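Putative HTH-type transcriptional regulator PF0864 (Pyrococcus furiosus, PDB 2IA0) probably binds specific DNA sequences as a transcriptional regulator of the AsnC family, though its own targets and role remain unestablished. Local coordinates at residues 14-19 with 49-54. Numbering follows the deposited sequence.
Sequences HLDDLD and HFRIKK
Arg51 reaches from helix 45-57 to the first turn of helix 17-26, where its guanidinium group meets the carboxylates of Asp16 and Asp19 and the side chain of Leu18. An arginine suits this place because its long chain spans the gap between the helices and ends in a flat group with several N-H bonds. Arg51 grips Asp16 end-on. Arg51 NH1 donates to Asp16 OD1 at 2.9 Å, and Arg51 NH2 to Asp16 OD2 at 3.2 Å, both nearly straight. The carboxylate and guanidinium planes lie 31° apart, and both oxygens are met on their syn sides. Arg51 NH1 also makes a salt bridge to Asp19 OD2 at 2.7 Å, but this hydrogen bond is bent and weak, and the Asp19 carboxylate is turned 58° from the guanidinium plane. In Leu18, chi1 of 178° swings CG away from the backbone N and carries the branch toward helix 45-57, where CD2 lies 4.0 Å above the guanidinium centre as an apolar cover.

Asp16 is the N-cap of helix 17-26, where a short carboxylate can accept from an N-H of the first turn and still face the arginine. Asp16 OD1 accepts from Asp19 N at 3.2 Å, while Asp19 OD1 receives a long, weak bond from Asp16 N, completing a capping box. The arginine charge probably offsets the repulsion between the two carboxylates, whose OD1 atoms lie close without a bond. An alanine in place of Asp16 would probably leave Asp19 N without its cap and Arg51 NH2 without its carboxylate mate, the guanidinium freer to turn about its weak bond to Asp19.

Leu18 also packs on Ile48 and Leu41. The salt-bridge network ties the capped first helix to the second helix of the predicted helix-turn-helix motif, within an AsnC-type winged helix-turn-helix domain.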
loop_
_atom_site.group_PDB
_atom_site.type_symbol
_atom_site.label_atom_id
_atom_site.label_comp_id
_atom_site.label_asym_id
_atom_site.label_seq_id
_atom_site.Cartn_x
_atom_site.Cartn_y
_atom_site.Cartn_z
ATOM N N HIS A 14 15.359 0.103 20.069
ATOM C CA HIS A 14 14.320 -0.023 21.140
ATOM C C HIS A 14 13.550 1.276 21.198
ATOM O O HIS A 14 14.171 2.338 21.226
ATOM C CB HIS A 14 14.966 -0.313 22.507
ATOM N N LEU A 15 12.213 1.204 21.224
ATOM C CA LEU A 15 11.368 2.416 21.112
ATOM C C LEU A 15 10.538 2.730 22.351
ATOM O O LEU A 15 9.924 1.846 22.950
ATOM C CB LEU A 15 10.432 2.322 19.894
ATOM C CG LEU A 15 11.083 2.099 18.525
ATOM C CD1 LEU A 15 10.024 1.875 17.465
ATOM C CD2 LEU A 15 11.962 3.273 18.152
ATOM N N ASP A 16 10.490 4.004 22.719
ATOM C CA ASP A 16 9.672 4.412 23.858
ATOM C C ASP A 16 8.419 5.152 23.383
ATOM O O ASP A 16 8.216 5.307 22.167
ATOM C CB ASP A 16 10.504 5.214 24.874
ATOM C CG ASP A 16 10.870 6.594 24.382
ATOM O OD1 ASP A 16 11.009 6.780 23.163
ATOM O OD2 ASP A 16 11.037 7.506 25.219
ATOM N N ASP A 17 7.579 5.590 24.325
ATOM C CA ASP A 17 6.342 6.275 23.979
ATOM C C ASP A 17 6.539 7.552 23.150
ATOM O O ASP A 17 5.753 7.825 22.233
ATOM C CB ASP A 17 5.478 6.527 25.223
ATOM C CG ASP A 17 4.883 5.235 25.798
ATOM O OD1 ASP A 17 4.869 4.199 25.089
ATOM O OD2 ASP A 17 4.432 5.241 26.966
ATOM N N LEU A 18 7.582 8.320 23.449
ATOM C CA LEU A 18 7.877 9.542 22.686
ATOM C C LEU A 18 8.281 9.233 21.241
ATOM O O LEU A 18 7.861 9.917 20.329
ATOM C CB LEU A 18 8.954 10.406 23.381
ATOM C CG LEU A 18 9.396 11.692 22.678
ATOM C CD1 LEU A 18 8.175 12.584 22.224
ATOM C CD2 LEU A 18 10.352 12.463 23.603
ATOM N N ASP A 19 9.098 8.207 21.038
ATOM C CA ASP A 19 9.394 7.732 19.687
ATOM C C ASP A 19 8.129 7.434 18.891
ATOM O O ASP A 19 7.981 7.943 17.781
ATOM C CB ASP A 19 10.303 6.504 19.728
ATOM C CG ASP A 19 11.745 6.869 20.060
ATOM O OD1 ASP A 19 12.412 6.083 20.773
ATOM O OD2 ASP A 19 12.204 7.966 19.632
ATOM N N HIS A 49 14.131 16.914 17.744
ATOM C CA HIS A 49 15.138 16.989 16.690
ATOM C C HIS A 49 16.094 15.779 16.701
ATOM O O HIS A 49 16.219 15.065 15.698
ATOM C CB HIS A 49 15.875 18.318 16.842
ATOM C CG HIS A 49 17.055 18.478 15.938
ATOM N ND1 HIS A 49 16.935 18.637 14.574
ATOM C CD2 HIS A 49 18.382 18.544 16.212
ATOM C CE1 HIS A 49 18.136 18.779 14.044
ATOM N NE2 HIS A 49 19.032 18.723 15.015
ATOM N N PHE A 50 16.714 15.536 17.854
ATOM C CA PHE A 50 17.558 14.369 18.074
ATOM C C PHE A 50 16.857 13.021 17.812
ATOM O O PHE A 50 17.396 12.177 17.099
ATOM C CB PHE A 50 18.149 14.413 19.484
ATOM C CG PHE A 50 18.923 13.183 19.861
ATOM C CD1 PHE A 50 18.364 12.221 20.712
ATOM C CD2 PHE A 50 20.214 12.982 19.379
ATOM C CE1 PHE A 50 19.082 11.073 21.069
ATOM C CE2 PHE A 50 20.937 11.841 19.740
ATOM C CZ PHE A 50 20.365 10.886 20.584
ATOM N N ARG A 51 15.679 12.827 18.404
ATOM C CA ARG A 51 14.839 11.642 18.152
ATOM C C ARG A 51 14.568 11.430 16.663
ATOM O O ARG A 51 14.671 10.322 16.186
ATOM C CB ARG A 51 13.489 11.732 18.874
ATOM C CG ARG A 51 13.552 11.866 20.369
ATOM C CD ARG A 51 14.365 10.756 20.954
ATOM N NE ARG A 51 14.139 10.612 22.392
ATOM C CZ ARG A 51 13.283 9.756 22.938
ATOM N NH1 ARG A 51 12.552 8.971 22.166
ATOM N NH2 ARG A 51 13.161 9.673 24.253
ATOM N N ILE A 52 14.229 12.486 15.935
ATOM C CA ILE A 52 13.959 12.358 14.497
ATOM C C ILE A 52 15.194 11.973 13.674
ATOM O O ILE A 52 15.114 11.044 12.850
ATOM C CB ILE A 52 13.252 13.616 13.927
ATOM C CG1 ILE A 52 11.808 13.680 14.447
ATOM C CG2 ILE A 52 13.265 13.617 12.405
ATOM C CD1 ILE A 52 11.180 15.050 14.313
ATOM N N LYS A 53 16.332 12.645 13.917
ATOM C CA LYS A 53 17.602 12.272 13.298
ATOM C C LYS A 53 17.944 10.814 13.595
ATOM O O LYS A 53 18.416 10.104 12.720
ATOM C CB LYS A 53 18.753 13.202 13.731
ATOM C CG LYS A 53 18.877 14.485 12.911
ATOM C CD LYS A 53 19.849 15.502 13.533
ATOM C CE LYS A 53 21.310 15.361 13.017
ATOM N NZ LYS A 53 22.225 16.533 13.411
ATOM N N LYS A 54 17.688 10.372 14.819
ATOM C CA LYS A 54 18.036 9.024 15.246
ATOM C C LYS A 54 17.171 7.965 14.548
ATOM O O LYS A 54 17.684 6.925 14.123
ATOM C CB LYS A 54 17.947 8.912 16.773
ATOM C CG LYS A 54 18.977 8.000 17.410
ATOM C CD LYS A 54 20.395 8.614 17.395
ATOM C CE LYS A 54 21.449 7.510 17.596
ATOM N NZ LYS A 54 22.817 7.914 17.157
HETATM O O HOH W 1 14.932 7.883 18.446
#